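PDB 3FD3: chromosome replication initiation inhibitor protein, which probably acts as a LysR-family DNA-binding transcription regulator, of which this chain is the C-terminal effector-binding part. Local coordinates for residues 74-88 and 141-155. Numbering follows the deposited sequence.
Sequences RYHATASPDFMARHF and SLAGMGWGLNPVQLV. With CA (calcium ion), chain B.
With OG1 set between its backbone N and carbonyl carbon (chi1 55°), Thr-78 faces Asn-150, whose CG stands anti to its own carbonyl carbon (chi1 -68°). The two sit on antiparallel strands 66-79 and 148-151 of the LysR substrate-binding domain, which has the periplasmic-binding-protein fold. Strand 148-151 is the chain's outermost strand at its end of the mixed sheet. Asn-150 ND2 donates to Thr-78 OG1 at 2.8 Å and also to Ser-141 OG, which also bonds Phe-137 O. Both acceptors lie near the amide plane, so the two bonds fix its rotation and tie the end of helix 134-142 to the sheet. Backbone bonds pair His-76 with Asn-150 and Thr-78 with Gly-148. On the face of Ala-77, Leu-149 CD2 packs 3.7 Å from Ala-77 CB, and Trp-115 of helix 111-120 covers both. Phe-83 lays one face over the backbone at Gly-146 and Trp-147, while His-87 ND1 lies over the centre of the opposite face. Phe-88 turns its edge to the Trp-147 five-membered ring, planes at 66°. Ser-80 OG caps helix 81-87 through Phe-83 N. Leu-149 forms a non-hydrogen-bonded pair with Ala-77, and its O instead binds the calcium ion at 2.4 Å.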
ATOM      1  N   ARG A  74      11.936  13.442   0.090  1.00 20.15           N
ATOM      2  CA  ARG A  74      13.185  13.068  -0.590  1.00 20.86           C
ATOM      3  C   ARG A  74      13.172  11.595  -0.872  1.00 20.42           C
ATOM      4  O   ARG A  74      12.811  10.789  -0.001  1.00 20.48           O
ATOM      5  CB  ARG A  74      14.405  13.417   0.256  1.00 21.11           C
ATOM      6  CG  ARG A  74      15.694  12.824  -0.265  1.00 21.03           C
ATOM      7  CD  ARG A  74      16.909  13.531   0.286  1.00 23.76           C
ATOM      8  NE  ARG A  74      17.055  14.866  -0.270  1.00 24.80           N
ATOM      9  CZ  ARG A  74      18.068  15.689  -0.018  1.00 27.48           C
ATOM     10  NH1 ARG A  74      19.051  15.330   0.800  1.00 29.22           N
ATOM     11  NH2 ARG A  74      18.106  16.881  -0.589  1.00 28.55           N
ATOM     12  N   TYR A  75      13.560  11.253  -2.104  1.00 19.79           N
ATOM     13  CA  TYR A  75      13.635   9.879  -2.554  1.00 20.08           C
ATOM     14  C   TYR A  75      15.064   9.513  -2.900  1.00 20.68           C
ATOM     15  O   TYR A  75      15.844  10.370  -3.324  1.00 18.88           O
ATOM     16  CB  TYR A  75      12.817   9.706  -3.820  1.00 20.77           C
ATOM     17  CG  TYR A  75      11.307   9.846  -3.718  1.00 19.78           C
ATOM     18  CD1 TYR A  75      10.716  11.098  -3.622  1.00 22.41           C
ATOM     19  CD2 TYR A  75      10.481   8.754  -3.820  1.00 18.98           C
ATOM     20  CE1 TYR A  75       9.354  11.247  -3.579  1.00 22.20           C
ATOM     21  CE2 TYR A  75       9.117   8.892  -3.766  1.00 18.63           C
ATOM     22  CZ  TYR A  75       8.548  10.153  -3.653  1.00 21.17           C
ATOM     23  OH  TYR A  75       7.173  10.300  -3.640  1.00 21.75           O
ATOM     24  N   HIS A  76      15.399   8.237  -2.726  1.00 20.88           N
ATOM     25  CA  HIS A  76      16.703   7.722  -3.150  1.00 19.73           C
ATOM     26  C   HIS A  76      16.490   6.547  -4.110  1.00 20.50           C
ATOM     27  O   HIS A  76      15.601   5.711  -3.894  1.00 20.00           O
ATOM     28  CB  HIS A  76      17.535   7.262  -1.950  1.00 20.26           C
ATOM     29  CG  HIS A  76      17.925   8.374  -1.021  1.00 20.54           C
ATOM     30  ND1 HIS A  76      19.021   9.180  -1.230  1.00 22.46           N
ATOM     31  CD2 HIS A  76      17.339   8.824   0.112  1.00 24.23           C
ATOM     32  CE1 HIS A  76      19.098  10.074  -0.263  1.00 21.90           C
ATOM     33  NE2 HIS A  76      18.097   9.875   0.574  1.00 23.38           N
ATOM     34  N   ALA A  77      17.302   6.505  -5.161  1.00 20.19           N
ATOM     35  CA  ALA A  77      17.286   5.407  -6.124  1.00 20.35           C
ATOM     36  C   ALA A  77      18.088   4.263  -5.505  1.00 20.68           C
ATOM     37  O   ALA A  77      19.286   4.395  -5.281  1.00 20.40           O
ATOM     38  CB  ALA A  77      17.901   5.852  -7.457  1.00 20.93           C
ATOM     39  N   THR A  78      17.412   3.157  -5.207  1.00 20.85           N
ATOM     40  CA  THR A  78      17.971   2.100  -4.378  1.00 21.53           C
ATOM     41  C   THR A  78      17.749   0.705  -4.977  1.00 20.60           C
ATOM     42  O   THR A  78      16.784   0.438  -5.703  1.00 19.95           O
ATOM     43  CB  THR A  78      17.370   2.087  -2.954  1.00 23.26           C
ATOM     44  OG1 THR A  78      15.942   1.994  -3.055  1.00 29.31           O
ATOM     45  CG2 THR A  78      17.800   3.309  -2.134  1.00 23.70           C
ATOM     46  N   ALA A  79      18.671  -0.183  -4.674  1.00 20.13           N
ATOM     47  CA  ALA A  79      18.532  -1.609  -5.025  1.00 19.57           C
ATOM     48  C   ALA A  79      19.296  -2.412  -3.979  1.00 19.52           C
ATOM     49  O   ALA A  79      20.010  -1.848  -3.145  1.00 19.37           O
ATOM     50  CB  ALA A  79      19.089  -1.896  -6.427  1.00 19.71           C
ATOM     51  N   SER A  80      19.161  -3.731  -4.025  1.00 18.81           N
ATOM     52  CA  SER A  80      19.904  -4.570  -3.088  1.00 18.89           C
ATOM     53  C   SER A  80      21.356  -4.745  -3.570  1.00 19.58           C
ATOM     54  O   SER A  80      21.650  -4.531  -4.745  1.00 19.33           O
ATOM     55  CB  SER A  80      19.237  -5.944  -2.931  1.00 19.46           C
ATOM     56  OG  SER A  80      19.531  -6.798  -4.007  1.00 18.79           O
ATOM     57  N   PRO A  81      22.268  -5.140  -2.672  1.00 19.90           N
ATOM     58  CA  PRO A  81      23.650  -5.418  -3.098  1.00 19.68           C
ATOM     59  C   PRO A  81      23.778  -6.468  -4.219  1.00 19.15           C
ATOM     60  O   PRO A  81      24.563  -6.300  -5.150  1.00 18.97           O
ATOM     61  CB  PRO A  81      24.301  -5.921  -1.807  1.00 19.81           C
ATOM     62  CG  PRO A  81      23.582  -5.188  -0.741  1.00 21.03           C
ATOM     63  CD  PRO A  81      22.141  -5.200  -1.205  1.00 20.26           C
ATOM     64  N   ASP A  82      22.970  -7.522  -4.148  1.00 19.05           N
ATOM     65  CA  ASP A  82      22.968  -8.550  -5.180  1.00 18.85           C
ATOM     66  C   ASP A  82      22.450  -7.980  -6.505  1.00 18.43           C
ATOM     67  O   ASP A  82      22.993  -8.307  -7.527  1.00 17.61           O
ATOM     68  CB  ASP A  82      22.128  -9.759  -4.757  1.00 18.35           C
ATOM     69  CG  ASP A  82      21.976 -10.810  -5.881  1.00 20.42           C
ATOM     70  OD1 ASP A  82      22.974 -11.398  -6.246  1.00 21.29           O
ATOM     71  OD2 ASP A  82      20.841 -10.963  -6.399  1.00 27.07           O
ATOM     72  N   PHE A  83      21.415  -7.135  -6.466  1.00 18.80           N
ATOM     73  CA  PHE A  83      20.950  -6.455  -7.681  1.00 18.86           C
ATOM     74  C   PHE A  83      22.068  -5.653  -8.343  1.00 19.07           C
ATOM     75  O   PHE A  83      22.261  -5.704  -9.572  1.00 18.55           O
ATOM     76  CB  PHE A  83      19.742  -5.565  -7.408  1.00 19.69           C
ATOM     77  CG  PHE A  83      19.104  -5.058  -8.652  1.00 19.60           C
ATOM     78  CD1 PHE A  83      19.596  -3.933  -9.289  1.00 18.87           C
ATOM     79  CD2 PHE A  83      18.042  -5.734  -9.203  1.00 20.36           C
ATOM     80  CE1 PHE A  83      19.024  -3.493 -10.446  1.00 19.97           C
ATOM     81  CE2 PHE A  83      17.480  -5.312 -10.346  1.00 21.48           C
ATOM     82  CZ  PHE A  83      17.955  -4.180 -10.974  1.00 19.66           C
HETATM   83  N   MSE A  84      22.794  -4.890  -7.524  1.00 18.57           N
HETATM   84  CA  MSE A  84      23.885  -4.081  -8.020  1.00 19.00           C
HETATM   85  C   MSE A  84      24.962  -4.983  -8.644  1.00 18.72           C
HETATM   86  O   MSE A  84      25.535  -4.675  -9.711  1.00 18.95           O
HETATM   87  CB  MSE A  84      24.510  -3.234  -6.884  1.00 18.86           C
HETATM   88  CG  MSE A  84      23.613  -2.250  -6.200  1.00 20.61           C
HETATM   89 SE   MSE A  84      22.929  -0.865  -7.355  0.80 20.05          SE
HETATM   90  CE  MSE A  84      24.583  -0.014  -7.758  1.00 23.31           C
ATOM     91  N   ALA A  85      25.252  -6.097  -7.975  1.00 17.76           N
ATOM     92  CA  ALA A  85      26.279  -7.007  -8.453  1.00 18.13           C
ATOM     93  C   ALA A  85      25.929  -7.641  -9.797  1.00 18.68           C
ATOM     94  O   ALA A  85      26.799  -7.850 -10.640  1.00 18.90           O
ATOM     95  CB  ALA A  85      26.547  -8.093  -7.414  1.00 17.98           C
ATOM     96  N   ARG A  86      24.660  -7.981  -9.969  1.00 19.12           N
ATOM     97  CA  ARG A  86      24.217  -8.693 -11.164  1.00 19.90           C
ATOM     98  C   ARG A  86      24.062  -7.746 -12.351  1.00 20.37           C
ATOM     99  O   ARG A  86      24.359  -8.115 -13.475  1.00 19.04           O
ATOM    100  CB  ARG A  86      22.888  -9.369 -10.878  1.00 19.90           C
ATOM    101  CG  ARG A  86      23.015 -10.590  -9.966  1.00 20.92           C
ATOM    102  CD  ARG A  86      21.668 -11.093  -9.602  1.00 25.45           C
ATOM    103  NE  ARG A  86      20.985 -11.646 -10.759  1.00 26.21           N
ATOM    104  CZ  ARG A  86      19.675 -11.556 -11.001  1.00 28.96           C
ATOM    105  NH1 ARG A  86      18.891 -10.799 -10.221  1.00 28.17           N
ATOM    106  NH2 ARG A  86      19.172 -12.137 -12.102  1.00 29.09           N
ATOM    107  N   HIS A  87      23.622  -6.520 -12.089  1.00 21.11           N
ATOM    108  CA  HIS A  87      23.183  -5.606 -13.154  1.00 22.23           C
ATOM    109  C   HIS A  87      24.047  -4.389 -13.378  1.00 23.92           C
ATOM    110  O   HIS A  87      24.002  -3.792 -14.472  1.00 25.04           O
ATOM    111  CB  HIS A  87      21.763  -5.137 -12.868  1.00 22.62           C
ATOM    112  CG  HIS A  87      20.773  -6.244 -12.865  1.00 23.15           C
ATOM    113  ND1 HIS A  87      20.202  -6.720 -11.705  1.00 23.59           N
ATOM    114  CD2 HIS A  87      20.254  -6.981 -13.876  1.00 22.59           C
ATOM    115  CE1 HIS A  87      19.364  -7.697 -12.008  1.00 21.84           C
ATOM    116  NE2 HIS A  87      19.373  -7.868 -13.315  1.00 24.15           N
ATOM    117  N   PHE A  88      24.834  -4.027 -12.371  1.00 24.87           N
ATOM    118  CA  PHE A  88      25.697  -2.867 -12.446  1.00 26.09           C
ATOM    119  C   PHE A  88      27.119  -3.253 -12.023  1.00 28.08           C
ATOM    120  O   PHE A  88      27.770  -2.512 -11.286  1.00 28.85           O
ATOM    121  CB  PHE A  88      25.141  -1.730 -11.562  1.00 26.08           C
ATOM    122  CG  PHE A  88      23.767  -1.236 -11.977  1.00 23.59           C
ATOM    123  CD1 PHE A  88      23.552  -0.740 -13.267  1.00 23.27           C
ATOM    124  CD2 PHE A  88      22.701  -1.251 -11.078  1.00 23.86           C
ATOM    125  CE1 PHE A  88      22.295  -0.284 -13.667  1.00 22.86           C
ATOM    126  CE2 PHE A  88      21.448  -0.813 -11.448  1.00 21.96           C
ATOM    127  CZ  PHE A  88      21.226  -0.316 -12.754  1.00 22.52           C
ATOM    128  N   SER A 141      12.552  -3.868  -3.900  1.00 21.53           N
ATOM    129  CA  SER A 141      13.938  -3.386  -3.863  1.00 21.44           C
ATOM    130  C   SER A 141      14.786  -4.260  -2.959  1.00 20.61           C
ATOM    131  O   SER A 141      15.874  -4.714  -3.362  1.00 20.80           O
ATOM    132  CB  SER A 141      14.004  -1.942  -3.375  1.00 22.08           C
ATOM    133  OG  SER A 141      13.215  -1.089  -4.188  1.00 27.32           O
ATOM    134  N   LEU A 142      14.263  -4.562  -1.765  1.00 20.36           N
ATOM    135  CA  LEU A 142      14.960  -5.415  -0.805  1.00 20.02           C
ATOM    136  C   LEU A 142      15.153  -6.850  -1.337  1.00 20.65           C
ATOM    137  O   LEU A 142      16.160  -7.479  -1.052  1.00 20.29           O
ATOM    138  CB  LEU A 142      14.178  -5.478   0.505  1.00 20.50           C
ATOM    139  CG  LEU A 142      14.237  -4.253   1.395  1.00 20.45           C
ATOM    140  CD1 LEU A 142      13.105  -4.334   2.438  1.00 23.69           C
ATOM    141  CD2 LEU A 142      15.659  -4.170   2.081  1.00 21.38           C
ATOM    142  N   ALA A 143      14.164  -7.338  -2.085  1.00 20.93           N
ATOM    143  CA  ALA A 143      14.154  -8.699  -2.600  1.00 21.57           C
ATOM    144  C   ALA A 143      15.034  -8.863  -3.825  1.00 22.18           C
ATOM    145  O   ALA A 143      15.124  -9.973  -4.374  1.00 22.89           O
ATOM    146  CB  ALA A 143      12.734  -9.127  -2.920  1.00 22.05           C
ATOM    147  N   GLY A 144      15.675  -7.788  -4.286  1.00 21.16           N
ATOM    148  CA  GLY A 144      16.571  -7.873  -5.458  1.00 21.02           C
ATOM    149  C   GLY A 144      15.864  -7.934  -6.807  1.00 20.90           C
ATOM    150  O   GLY A 144      16.415  -8.397  -7.805  1.00 20.50           O
HETATM  151  N   MSE A 145      14.597  -7.516  -6.817  1.00 20.53           N
HETATM  152  CA  MSE A 145      13.746  -7.650  -7.990  1.00 21.32           C
HETATM  153  C   MSE A 145      13.960  -6.509  -9.009  1.00 22.08           C
HETATM  154  O   MSE A 145      13.859  -6.696 -10.205  1.00 22.46           O
HETATM  155  CB  MSE A 145      12.307  -7.683  -7.479  1.00 23.15           C
HETATM  156  CG  MSE A 145      11.395  -8.123  -8.391  1.00 25.05           C
HETATM  157 SE   MSE A 145       9.631  -8.361  -7.546  0.80 23.35          SE
HETATM  158  CE  MSE A 145       8.837  -7.982  -9.117  1.00 29.74           C
ATOM    159  N   GLY A 146      14.274  -5.322  -8.504  1.00 21.84           N
ATOM    160  CA  GLY A 146      14.469  -4.162  -9.353  1.00 21.34           C
ATOM    161  C   GLY A 146      15.054  -3.041  -8.542  1.00 21.89           C
ATOM    162  O   GLY A 146      15.244  -3.171  -7.327  1.00 21.09           O
ATOM    163  N   TRP A 147      15.404  -1.974  -9.248  1.00 21.15           N
ATOM    164  CA  TRP A 147      15.791  -0.701  -8.630  1.00 20.68           C
ATOM    165  C   TRP A 147      14.678   0.324  -8.822  1.00 20.64           C
ATOM    166  O   TRP A 147      13.934   0.269  -9.775  1.00 21.22           O
ATOM    167  CB  TRP A 147      17.097  -0.180  -9.207  1.00 20.11           C
ATOM    168  CG  TRP A 147      16.958   0.358 -10.636  1.00 21.96           C
ATOM    169  CD1 TRP A 147      17.053  -0.348 -11.792  1.00 21.99           C
ATOM    170  CD2 TRP A 147      16.670   1.704 -11.009  1.00 20.19           C
ATOM    171  NE1 TRP A 147      16.850   0.465 -12.865  1.00 21.19           N
ATOM    172  CE2 TRP A 147      16.606   1.737 -12.416  1.00 22.30           C
ATOM    173  CE3 TRP A 147      16.451   2.887 -10.290  1.00 21.18           C
ATOM    174  CZ2 TRP A 147      16.357   2.919 -13.123  1.00 22.01           C
ATOM    175  CZ3 TRP A 147      16.178   4.049 -10.992  1.00 22.20           C
ATOM    176  CH2 TRP A 147      16.131   4.055 -12.389  1.00 21.70           C
ATOM    177  N   GLY A 148      14.574   1.265  -7.890  1.00 20.44           N
ATOM    178  CA  GLY A 148      13.574   2.304  -8.013  1.00 20.83           C
ATOM    179  C   GLY A 148      13.750   3.389  -6.986  1.00 20.44           C
ATOM    180  O   GLY A 148      14.600   3.286  -6.101  1.00 20.56           O
ATOM    181  N   LEU A 149      12.944   4.443  -7.139  1.00 20.44           N
ATOM    182  CA  LEU A 149      12.989   5.578  -6.219  1.00 20.85           C
ATOM    183  C   LEU A 149      12.058   5.317  -5.043  1.00 20.70           C
ATOM    184  O   LEU A 149      10.860   5.050  -5.222  1.00 23.75           O
ATOM    185  CB  LEU A 149      12.614   6.864  -6.940  1.00 20.45           C
ATOM    186  CG  LEU A 149      13.720   7.566  -7.750  1.00 20.88           C
ATOM    187  CD1 LEU A 149      14.743   8.216  -6.839  1.00 22.81           C
ATOM    188  CD2 LEU A 149      14.443   6.576  -8.698  1.00 19.99           C
ATOM    189  N   ASN A 150      12.613   5.354  -3.840  1.00 20.93           N
ATOM    190  CA  ASN A 150      11.859   5.128  -2.630  1.00 20.25           C
ATOM    191  C   ASN A 150      12.014   6.313  -1.682  1.00 20.04           C
ATOM    192  O   ASN A 150      13.125   6.863  -1.540  1.00 20.37           O
ATOM    193  CB  ASN A 150      12.379   3.881  -1.919  1.00 20.07           C
ATOM    194  CG  ASN A 150      12.102   2.629  -2.681  1.00 22.04           C
ATOM    195  OD1 ASN A 150      10.951   2.250  -2.832  1.00 20.93           O
ATOM    196  ND2 ASN A 150      13.162   1.961  -3.170  1.00 22.19           N
ATOM    197  N   PRO A 151      10.939   6.700  -1.008  1.00 19.41           N
ATOM    198  CA  PRO A 151      11.081   7.756  -0.001  1.00 19.17           C
ATOM    199  C   PRO A 151      12.115   7.415   1.088  1.00 19.29           C
ATOM    200  O   PRO A 151      12.173   6.258   1.556  1.00 19.24           O
ATOM    201  CB  PRO A 151       9.681   7.845   0.608  1.00 19.76           C
ATOM    202  CG  PRO A 151       8.773   7.242  -0.375  1.00 20.16           C
ATOM    203  CD  PRO A 151       9.547   6.209  -1.102  1.00 19.04           C
ATOM    204  N   VAL A 152      12.903   8.414   1.487  1.00 19.61           N
ATOM    205  CA  VAL A 152      13.981   8.237   2.447  1.00 20.30           C
ATOM    206  C   VAL A 152      13.490   7.630   3.764  1.00 20.87           C
ATOM    207  O   VAL A 152      14.204   6.815   4.371  1.00 21.37           O
ATOM    208  CB  VAL A 152      14.737   9.582   2.740  1.00 20.46           C
ATOM    209  CG1 VAL A 152      13.810  10.659   3.339  1.00 20.46           C
ATOM    210  CG2 VAL A 152      15.957   9.318   3.631  1.00 23.77           C
ATOM    211  N   GLN A 153      12.270   7.975   4.162  1.00 20.74           N
ATOM    212  CA  GLN A 153      11.722   7.504   5.441  1.00 21.83           C
ATOM    213  C   GLN A 153      11.614   5.975   5.453  1.00 21.77           C
ATOM    214  O   GLN A 153      11.709   5.350   6.507  1.00 22.02           O
ATOM    215  CB  GLN A 153      10.336   8.107   5.720  1.00 21.56           C
ATOM    216  CG  GLN A 153      10.292   9.604   5.913  1.00 22.32           C
ATOM    217  CD  GLN A 153      10.348  10.426   4.635  1.00 23.95           C
ATOM    218  OE1 GLN A 153      10.249   9.892   3.551  1.00 21.74           O
ATOM    219  NE2 GLN A 153      10.501  11.772   4.780  1.00 23.72           N
ATOM    220  N   LEU A 154      11.418   5.376   4.286  1.00 20.39           N
ATOM    221  CA  LEU A 154      11.210   3.945   4.191  1.00 20.30           C
ATOM    222  C   LEU A 154      12.488   3.163   3.923  1.00 20.74           C
ATOM    223  O   LEU A 154      12.500   1.930   4.075  1.00 21.57           O
ATOM    224  CB  LEU A 154      10.224   3.648   3.074  1.00 20.58           C
ATOM    225  CG  LEU A 154       8.825   4.233   3.272  1.00 21.28           C
ATOM    226  CD1 LEU A 154       7.902   3.771   2.163  1.00 22.71           C
ATOM    227  CD2 LEU A 154       8.223   3.904   4.682  1.00 20.65           C
ATOM    228  N   VAL A 155      13.558   3.860   3.550  1.00 19.48           N
ATOM    229  CA  VAL A 155      14.800   3.171   3.223  1.00 19.96           C
ATOM    230  C   VAL A 155      16.017   3.599   4.018  1.00 20.09           C
ATOM    231  O   VAL A 155      17.073   2.993   3.873  1.00 21.09           O
ATOM    232  CB  VAL A 155      15.127   3.226   1.707  1.00 19.39           C
ATOM    233  CG1 VAL A 155      14.047   2.473   0.872  1.00 19.89           C
ATOM    234  CG2 VAL A 155      15.344   4.645   1.223  1.00 20.22           C
TER
HETATM  235 CA    CA B   1       8.562   5.248  -5.933  0.70 36.28          CA
HETATM  236  O   HOH W   1      11.765  13.950   2.936  1.00 21.99           O
HETATM  237  O   HOH W   2      16.987  -4.666  -5.758  1.00 20.61           O
HETATM  238  O   HOH W   3      19.001  -9.359  -8.028  1.00 27.59           O
HETATM  239  O   HOH W   4       7.537   4.801  -3.801  1.00 23.28           O
HETATM  240  O   HOH W   5       8.901   5.739  -8.142  1.00 26.70           O